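Local structure of discoidin-2 (Dictyostelium discoideum, 2VM9) at residues Ile76-Arg81 against Ile134-Gln139; Asp173-Ser178 against Ile185-Lys190. The protein is a galactose-binding lectin that forms homotrimers and may take part in spore formation and spore coat assembly. All coordinates share one frame; numbering follows the deposited sequence. Where two conformers were deposited one is given.

Contact 1. Residues Ile76-Arg81 against Ile134-Gln139; sequences ISTQGR and IAIHPQ. With PO4 (phosphate ion), chain G.
Ile-136 meets Thr-78 and Ile-76 through a single methyl group. Its side chain leaves CB in the direction of strand 70-79. CG1 stands anti to the backbone N (chi1 -177°), and CD1 continues the zigzag (chi2 165°). CG1 itself stays 5.2 Å from Thr-78 CG2, and its part is to carry the terminal methyl across. CD1 then lies 3.7 Å from Thr-78 CG2 and 4.2 Å from Ile-76 CD1. It reaches both slantwise. Trp-149 and Ile-63 also pack on this isoleucine, and Tyr-91 lies on both Ile-76 and Thr-78.

No hydrogen bond joins the two segments. The closest CA atoms, those of Ile-76 and Ile-136, are 9.6 Å apart. This is the face-to-face packing of a beta-sandwich, here the F5/8 type C (discoidin) domain. Strand 70-79 pairs with 121-131 and 146-153 in one sheet. Strand 133-142 runs between 63-67 and 87-96 in the other. Thr-78 gives its methyl to this buried interior, while its OG1 is hydrogen-bonded to Asn-114 OD1.

Beyond the strand, Arg-81 begins a predicted Arg-Gly-Asp cell attachment motif. Its extended chain ends in a guanidinium that grips a phosphate ion, probably from the crystallisation liquor. Oxygen O2 of the phosphate is held by Arg-81 NH1 at 2.9 Å and by Arg-81 NH2 at 2.8 Å. The phosphorus lies in the guanidinium plane, at its edge. Arg-81 NE forms a salt bridge with Asp-83, Gln-86 accepts from Arg-81 NH1, and His-28 also binds the phosphate.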
ATOM      1  N   ILE A  76     -18.075 -12.677  -6.157  1.00  6.35           N
ATOM      2  CA  ILE A  76     -17.799 -12.465  -7.582  1.00  6.69           C
ATOM      3  C   ILE A  76     -19.137 -12.528  -8.310  1.00  6.24           C
ATOM      4  O   ILE A  76     -20.015 -13.330  -7.944  1.00  7.14           O
ATOM      5  CB  ILE A  76     -16.836 -13.547  -8.128  1.00  7.38           C
ATOM      6  CG1 ILE A  76     -16.511 -13.305  -9.614  1.00  6.27           C
ATOM      7  CG2 ILE A  76     -17.416 -14.984  -7.912  1.00  7.46           C
ATOM      8  CD1 ILE A  76     -15.447 -14.252 -10.121  1.00  9.04           C
ATOM      9  N   SER A  77     -19.297 -11.704  -9.347  1.00  5.24           N
ATOM     10  CA  SER A  77     -20.466 -11.777 -10.195  1.00  5.18           C
ATOM     11  C   SER A  77     -19.986 -11.977 -11.626  1.00  5.44           C
ATOM     12  O   SER A  77     -19.033 -11.322 -12.033  1.00  4.89           O
ATOM     13  CB  SER A  77     -21.255 -10.487 -10.145  1.00  6.30           C
ATOM     14  OG  SER A  77     -21.896 -10.396  -8.881  1.00  7.40           O
ATOM     15  N   THR A  78     -20.635 -12.868 -12.360  1.00  4.67           N
ATOM     16  CA  THR A  78     -20.344 -13.045 -13.794  1.00  4.93           C
ATOM     17  C   THR A  78     -21.618 -12.901 -14.620  1.00  4.88           C
ATOM     18  O   THR A  78     -22.738 -13.090 -14.137  1.00  5.70           O
ATOM     19  CB  THR A  78     -19.655 -14.408 -14.122  1.00  6.02           C
ATOM     20  OG1 THR A  78     -20.582 -15.482 -13.920  1.00  6.32           O
ATOM     21  CG2 THR A  78     -18.399 -14.617 -13.228  1.00  6.95           C
ATOM     22  N   GLN A  79     -21.407 -12.608 -15.895  1.00  4.69           N
ATOM     23  CA  GLN A  79     -22.457 -12.334 -16.824  1.00  5.30           C
ATOM     24  C   GLN A  79     -21.923 -12.802 -18.173  1.00  4.53           C
ATOM     25  O   GLN A  79     -20.705 -12.893 -18.401  1.00  4.67           O
ATOM     26  CB  GLN A  79     -22.678 -10.826 -16.771  1.00  6.01           C
ATOM     27  CG  GLN A  79     -23.830 -10.259 -17.468  1.00  8.95           C
ATOM     28  CD  GLN A  79     -23.877  -8.755 -17.201  1.00  9.33           C
ATOM     29  OE1 GLN A  79     -22.826  -8.101 -17.128  1.00  8.40           O
ATOM     30  NE2 GLN A  79     -25.076  -8.203 -17.061  1.00 10.08           N
ATOM     31  N   GLY A  80     -22.829 -13.104 -19.085  1.00  5.13           N
ATOM     32  CA  GLY A  80     -22.398 -13.419 -20.425  1.00  3.92           C
ATOM     33  C   GLY A  80     -22.096 -12.153 -21.234  1.00  4.61           C
ATOM     34  O   GLY A  80     -21.951 -11.028 -20.702  1.00  5.06           O
ATOM     35  N   ARG A  81     -21.980 -12.371 -22.526  1.00  3.95           N
ATOM     36  CA  ARG A  81     -21.662 -11.300 -23.473  1.00  4.01           C
ATOM     37  C   ARG A  81     -22.906 -10.517 -23.847  1.00  5.14           C
ATOM     38  O   ARG A  81     -23.943 -11.111 -24.184  1.00  5.28           O
ATOM     39  CB  ARG A  81     -21.017 -11.911 -24.730  1.00  4.22           C
ATOM     40  CG  ARG A  81     -20.756 -10.905 -25.825  1.00  3.73           C
ATOM     41  CD  ARG A  81     -19.865 -11.484 -26.940  1.00  3.67           C
ATOM     42  NE  ARG A  81     -19.769 -10.490 -27.997  1.00  3.41           N
ATOM     43  CZ  ARG A  81     -19.075 -10.625 -29.115  1.00  5.38           C
ATOM     44  NH1 ARG A  81     -18.368 -11.740 -29.335  1.00  6.18           N
ATOM     45  NH2 ARG A  81     -19.079  -9.627 -30.010  1.00  3.91           N
ATOM     46  N   ILE A 134      -6.349 -12.856  -8.094  1.00  5.23           N
ATOM     47  CA  ILE A 134      -7.372 -13.888  -8.204  1.00  5.67           C
ATOM     48  C   ILE A 134      -7.598 -14.108  -9.696  1.00  5.38           C
ATOM     49  O   ILE A 134      -7.441 -13.164 -10.478  1.00  6.93           O
ATOM     50  CB  ILE A 134      -8.662 -13.449  -7.446  1.00  4.68           C
ATOM     51  CG1 ILE A 134      -9.710 -14.563  -7.437  1.00  6.73           C
ATOM     52  CG2 ILE A 134      -9.238 -12.158  -8.030  1.00  6.94           C
ATOM     53  CD1 ILE A 134     -10.816 -14.322  -6.398  1.00  6.85           C
ATOM     54  N   ALA A 135      -7.919 -15.333 -10.107  1.00  6.15           N
ATOM     55  CA  ALA A 135      -8.087 -15.604 -11.545  1.00  5.36           C
ATOM     56  C   ALA A 135      -9.358 -16.407 -11.725  1.00  6.15           C
ATOM     57  O   ALA A 135      -9.575 -17.396 -10.993  1.00  6.28           O
ATOM     58  CB  ALA A 135      -6.895 -16.413 -12.098  1.00  5.41           C
ATOM     59  N   ILE A 136     -10.167 -15.993 -12.703  1.00  5.61           N
ATOM     60  CA  ILE A 136     -11.309 -16.775 -13.148  1.00  5.63           C
ATOM     61  C   ILE A 136     -10.850 -17.674 -14.290  1.00  5.56           C
ATOM     62  O   ILE A 136     -10.169 -17.215 -15.225  1.00  5.32           O
ATOM     63  CB  ILE A 136     -12.510 -15.860 -13.525  1.00  5.24           C
ATOM     64  CG1 ILE A 136     -13.730 -16.703 -13.922  1.00  5.56           C
ATOM     65  CG2 ILE A 136     -12.123 -14.818 -14.625  1.00  6.22           C
ATOM     66  CD1 ILE A 136     -15.038 -15.914 -13.951  1.00  5.66           C
ATOM     67  N   HIS A 137     -11.181 -18.964 -14.171  1.00  5.29           N
ATOM     68  CA  HIS A 137     -10.730 -20.007 -15.106  1.00  5.43           C
ATOM     69  C   HIS A 137     -11.966 -20.692 -15.697  1.00  5.64           C
ATOM     70  O   HIS A 137     -12.454 -21.680 -15.140  1.00  6.04           O
ATOM     71  CB  HIS A 137      -9.858 -21.019 -14.343  1.00  5.56           C
ATOM     72  CG  HIS A 137      -8.431 -20.582 -14.190  1.00  5.78           C
ATOM     73  ND1 HIS A 137      -7.427 -21.021 -15.034  1.00  8.56           N
ATOM     74  CD2 HIS A 137      -7.836 -19.748 -13.300  1.00  8.71           C
ATOM     75  CE1 HIS A 137      -6.271 -20.483 -14.662  1.00  9.08           C
ATOM     76  NE2 HIS A 137      -6.493 -19.704 -13.616  1.00  8.99           N
ATOM     77  N   PRO A 138     -12.533 -20.114 -16.776  1.00  6.08           N
ATOM     78  CA  PRO A 138     -13.703 -20.715 -17.428  1.00  6.00           C
ATOM     79  C   PRO A 138     -13.456 -22.184 -17.745  1.00  6.46           C
ATOM     80  O   PRO A 138     -12.356 -22.556 -18.203  1.00  6.65           O
ATOM     81  CB  PRO A 138     -13.822 -19.914 -18.726  1.00  5.58           C
ATOM     82  CG  PRO A 138     -13.352 -18.502 -18.280  1.00  5.42           C
ATOM     83  CD  PRO A 138     -12.117 -18.862 -17.448  1.00  5.84           C
ATOM     84  N   GLN A 139     -14.460 -23.015 -17.467  1.00  6.41           N
ATOM     85  CA  GLN A 139     -14.330 -24.438 -17.769  1.00  7.00           C
ATOM     86  C   GLN A 139     -15.194 -24.867 -18.937  1.00  6.28           C
ATOM     87  O   GLN A 139     -14.775 -25.687 -19.737  1.00  6.89           O
ATOM     88  CB  GLN A 139     -14.692 -25.293 -16.550  1.00  7.24           C
ATOM     89  CG  GLN A 139     -13.735 -25.044 -15.392  1.00 10.81           C
ATOM     90  CD  GLN A 139     -12.297 -25.434 -15.725  1.00 12.96           C
ATOM     91  OE1 GLN A 139     -12.015 -26.611 -15.987  1.00 13.57           O
ATOM     92  NE2 GLN A 139     -11.377 -24.447 -15.724  1.00 11.63           N
TER
HETATM   93  P   PO4 G 507     -17.586 -10.454 -33.192  0.60 11.32           P
HETATM   94  O1  PO4 G 507     -18.075 -11.735 -33.846  0.60 17.08           O
HETATM   95  O2  PO4 G 507     -17.235 -10.693 -31.832  0.60  6.91           O
HETATM   96  O3  PO4 G 507     -18.708  -9.442 -33.295  0.60 18.20           O
HETATM   97  O4  PO4 G 507     -16.445  -9.904 -34.013  0.60 18.75           O

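Contact 2. Residues Asp173-Ser178 against Ile185-Lys190; sequences DRSLNS and IVRHVK
Ser-175 and Leu-176 close on Ile-185 in the tight half of this contact. Ser-175 CB is 3.5 Å from Ile-185 CG2, closer than usual for two carbons. Leu-176 CD2 touches the same methyl at 3.9 Å. On the other branch, Leu-176 CG meets Ile-185 CG1. That CG1 sits between the backbone N and the carbonyl carbon (chi1 59°), which puts CG2 beside the backbone N, against Ser-175 and Leu-176. Ile-171 packs against both Leu-176 and Ile-185.

The polar half is looser and holds water. Asp-173 OD1 forms a salt bridge of 3.2 Å with Arg-187 NH2. Carboxylate and guanidinium are nearly perpendicular (86°), and NH2 is the nitrogen facing the carboxylate, unlike a coplanar side-on pair. A water donates to Asp-173 OD2 at 2.6 Å and accepts a weak bond from Arg-187 NH2. The guanidinium is steadied elsewhere: NE donates to Ile-171 O, NH1 to Val-186 O, and Ile-185 CD1 lies over one face, 3.6 Å above the plane and offset toward its rim.

Asp-173 OD1 also accepts from Ser-175 N, 58° out of the carboxylate plane, and from Ser-175 OG at 2.7 Å, both from the same face. The Ser-175 N bond makes an Asx turn overlapping the type I beta turn from Arg-174 to Asn-177, in the loop before edge strand 183-190 of the H-type lectin domain, near carbohydrate-binding Trp-238.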
ATOM      1  N   ASP A 173      17.492  18.280  31.757  1.00  8.36           N
ATOM      2  CA  ASP A 173      18.034  19.163  32.785  1.00  8.17           C
ATOM      3  C   ASP A 173      17.270  18.962  34.099  1.00  8.08           C
ATOM      4  O   ASP A 173      16.452  18.044  34.212  1.00  7.23           O
ATOM      5  CB  ASP A 173      18.004  20.636  32.335  1.00  8.49           C
ATOM      6  CG  ASP A 173      16.603  21.224  32.259  1.00 10.85           C
ATOM      7  OD1 ASP A 173      15.619  20.607  32.730  1.00  8.71           O
ATOM      8  OD2 ASP A 173      16.480  22.367  31.739  1.00 14.37           O
ATOM      9  N   ARG A 174      17.537  19.835  35.075  1.00  7.52           N
ATOM     10  CA  ARG A 174      17.021  19.636  36.437  1.00  9.10           C
ATOM     11  C   ARG A 174      15.734  20.419  36.710  1.00  8.78           C
ATOM     12  O   ARG A 174      15.413  20.724  37.879  1.00  8.24           O
ATOM     13  CB  ARG A 174      18.089  20.004  37.468  1.00  9.60           C
ATOM     14  CG  ARG A 174      19.436  19.386  37.191  1.00 13.09           C
ATOM     15  CD  ARG A 174      19.428  17.869  37.341  1.00 12.16           C
ATOM     16  NE  ARG A 174      18.880  17.126  36.188  1.00 12.00           N
ATOM     17  CZ  ARG A 174      19.545  16.802  35.080  1.00 13.86           C
ATOM     18  NH1 ARG A 174      20.821  17.188  34.919  1.00 14.98           N
ATOM     19  NH2 ARG A 174      18.939  16.084  34.128  1.00 11.49           N
ATOM     20  N   SER A 175      15.000  20.707  35.640  1.00  8.20           N
ATOM     21  CA  SER A 175      13.773  21.491  35.703  1.00  9.49           C
ATOM     22  C   SER A 175      12.754  20.968  36.716  1.00  9.30           C
ATOM     23  O   SER A 175      12.020  21.769  37.321  1.00 10.12           O
ATOM     24  CB  SER A 175      13.105  21.534  34.325  1.00  9.95           C
ATOM     25  OG  SER A 175      13.805  22.406  33.502  1.00 15.48           O
ATOM     26  N   LEU A 176      12.671  19.641  36.862  1.00  7.87           N
ATOM     27  CA  LEU A 176      11.729  19.021  37.785  1.00  7.04           C
ATOM     28  C   LEU A 176      12.393  18.431  39.023  1.00  6.50           C
ATOM     29  O   LEU A 176      11.750  17.707  39.804  1.00  7.05           O
ATOM     30  CB  LEU A 176      10.910  17.936  37.064  1.00  7.09           C
ATOM     31  CG  LEU A 176       9.961  18.420  35.957  1.00  6.74           C
ATOM     32  CD1 LEU A 176       9.143  17.203  35.500  1.00  8.92           C
ATOM     33  CD2 LEU A 176       9.016  19.570  36.424  1.00  9.59           C
ATOM     34  N   ASN A 177      13.654  18.770  39.216  1.00  5.52           N
ATOM     35  CA  ASN A 177      14.454  18.175  40.279  1.00  6.39           C
ATOM     36  C   ASN A 177      14.367  18.874  41.637  1.00  6.75           C
ATOM     37  O   ASN A 177      15.170  18.592  42.534  1.00  7.27           O
ATOM     38  CB  ASN A 177      15.922  18.057  39.862  1.00  5.77           C
ATOM     39  CG  ASN A 177      16.640  16.979  40.653  1.00  7.41           C
ATOM     40  OD1 ASN A 177      16.114  15.864  40.805  1.00  7.52           O
ATOM     41  ND2 ASN A 177      17.836  17.299  41.163  1.00  7.58           N
ATOM     42  N   SER A 178      13.386  19.756  41.796  1.00  6.24           N
ATOM     43  CA  SER A 178      13.183  20.452  43.071  1.00  6.60           C
ATOM     44  C   SER A 178      11.772  20.989  43.107  1.00  7.41           C
ATOM     45  O   SER A 178      11.118  21.078  42.075  1.00  6.40           O
ATOM     46  CB  SER A 178      14.170  21.632  43.224  1.00  6.19           C
ATOM     47  OG  SER A 178      13.987  22.609  42.207  1.00  6.08           O
ATOM     48  N   ILE A 185       7.091  20.608  32.923  1.00 11.41           N
ATOM     49  CA  ILE A 185       7.916  21.280  31.918  1.00 12.01           C
ATOM     50  C   ILE A 185       7.550  20.709  30.564  1.00 12.58           C
ATOM     51  O   ILE A 185       7.151  19.547  30.461  1.00 12.37           O
ATOM     52  CB  ILE A 185       9.408  21.161  32.193  1.00 12.08           C
ATOM     53  CG1 ILE A 185       9.905  19.712  32.264  1.00 12.77           C
ATOM     54  CG2 ILE A 185       9.776  21.917  33.442  1.00 14.41           C
ATOM     55  CD1 ILE A 185      10.269  19.160  30.828  1.00 15.11           C
ATOM     56  N   VAL A 186       7.674  21.535  29.543  1.00 11.34           N
ATOM     57  CA  VAL A 186       7.278  21.127  28.218  1.00 11.79           C
ATOM     58  C   VAL A 186       8.551  21.050  27.399  1.00 11.68           C
ATOM     59  O   VAL A 186       9.367  21.982  27.439  1.00 10.76           O
ATOM     60  CB  VAL A 186       6.314  22.172  27.584  1.00 12.86           C
ATOM     61  CG1 VAL A 186       6.249  21.996  26.070  1.00 15.82           C
ATOM     62  CG2 VAL A 186       4.961  22.057  28.190  1.00 15.57           C
ATOM     63  N   ARG A 187       8.712  19.957  26.667  1.00 10.60           N
ATOM     64  CA  ARG A 187       9.741  19.879  25.643  1.00 11.14           C
ATOM     65  C   ARG A 187       9.044  19.825  24.306  1.00 12.53           C
ATOM     66  O   ARG A 187       8.232  18.932  24.064  1.00 11.61           O
ATOM     67  CB  ARG A 187      10.617  18.633  25.825  1.00 10.82           C
ATOM     68  CG  ARG A 187      11.501  18.689  27.052  1.00 11.71           C
ATOM     69  CD  ARG A 187      12.533  19.805  26.911  1.00 15.44           C
ATOM     70  NE  ARG A 187      13.317  20.001  28.126  1.00 17.99           N
ATOM     71  CZ  ARG A 187      13.063  20.918  29.062  1.00 21.82           C
ATOM     72  NH1 ARG A 187      12.019  21.739  28.954  1.00 24.08           N
ATOM     73  NH2 ARG A 187      13.866  21.024  30.117  1.00 22.88           N
ATOM     74  N   HIS A 188       9.363  20.779  23.427  1.00 13.26           N
ATOM     75  CA  HIS A 188       8.742  20.745  22.119  0.50 13.77           C
ATOM     76  C   HIS A 188       9.526  19.871  21.180  1.00 14.24           C
ATOM     77  O   HIS A 188      10.755  19.951  21.091  1.00 15.94           O
ATOM     78  CB  HIS A 188       8.500  22.122  21.500  0.50 13.78           C
ATOM     79  CG  HIS A 188       7.762  22.040  20.203  0.50 13.34           C
ATOM     80  ND1 HIS A 188       6.399  21.849  20.135  0.50 11.76           N
ATOM     81  CD2 HIS A 188       8.205  22.051  18.924  0.50 11.92           C
ATOM     82  CE1 HIS A 188       6.030  21.781  18.869  0.50 12.50           C
ATOM     83  NE2 HIS A 188       7.107  21.900  18.116  0.50 11.27           N
ATOM     84  N   VAL A 189       8.802  18.978  20.520  1.00 14.34           N
ATOM     85  CA  VAL A 189       9.362  18.007  19.608  1.00 14.18           C
ATOM     86  C   VAL A 189       8.931  18.384  18.192  1.00 14.46           C
ATOM     87  O   VAL A 189       7.762  18.617  17.934  1.00 13.14           O
ATOM     88  CB  VAL A 189       8.892  16.575  19.978  1.00 14.90           C
ATOM     89  CG1 VAL A 189       9.506  15.534  19.047  1.00 15.06           C
ATOM     90  CG2 VAL A 189       9.240  16.264  21.463  1.00 15.08           C
ATOM     91  N   LYS A 190       9.891  18.467  17.290  1.00 15.67           N
ATOM     92  CA  LYS A 190       9.579  18.705  15.881  1.00 18.21           C
ATOM     93  C   LYS A 190       9.755  17.376  15.158  1.00 17.24           C
ATOM     94  O   LYS A 190      10.778  16.710  15.333  1.00 18.19           O
ATOM     95  CB  LYS A 190      10.528  19.775  15.320  1.00 18.36           C
ATOM     96  CG  LYS A 190      10.218  20.192  13.886  1.00 21.87           C
ATOM     97  CD  LYS A 190      11.248  21.209  13.368  1.00 22.67           C
ATOM     98  CE  LYS A 190      11.734  20.827  11.961  1.00 29.22           C
ATOM     99  NZ  LYS A 190      12.421  19.472  11.932  1.00 32.11           N
TER
HETATM  100  O   HOH W   1      14.523  23.944  30.919  1.00 22.71           O

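From the N terminus, the chain first builds the beta-sandwich region. Contact 1 closes there, joining strand 70-79 to strand 133-142 after 52 intervening residues, about half of them strand. It ties the two sheets of the sandwich together. The chain then passes through the linker, residues 156-162, into the lectin-like region. Contact 2 is far more local: six residues separate its segments, and it fastens the turn after strand 163-170 to strand 183-190, an outer strand of its sheet within the chain. The contacts follow in series and neither nest nor cross. The centres of contact 1 and contact 2 are about 64 Å apart, on opposite sides of the chain's centre.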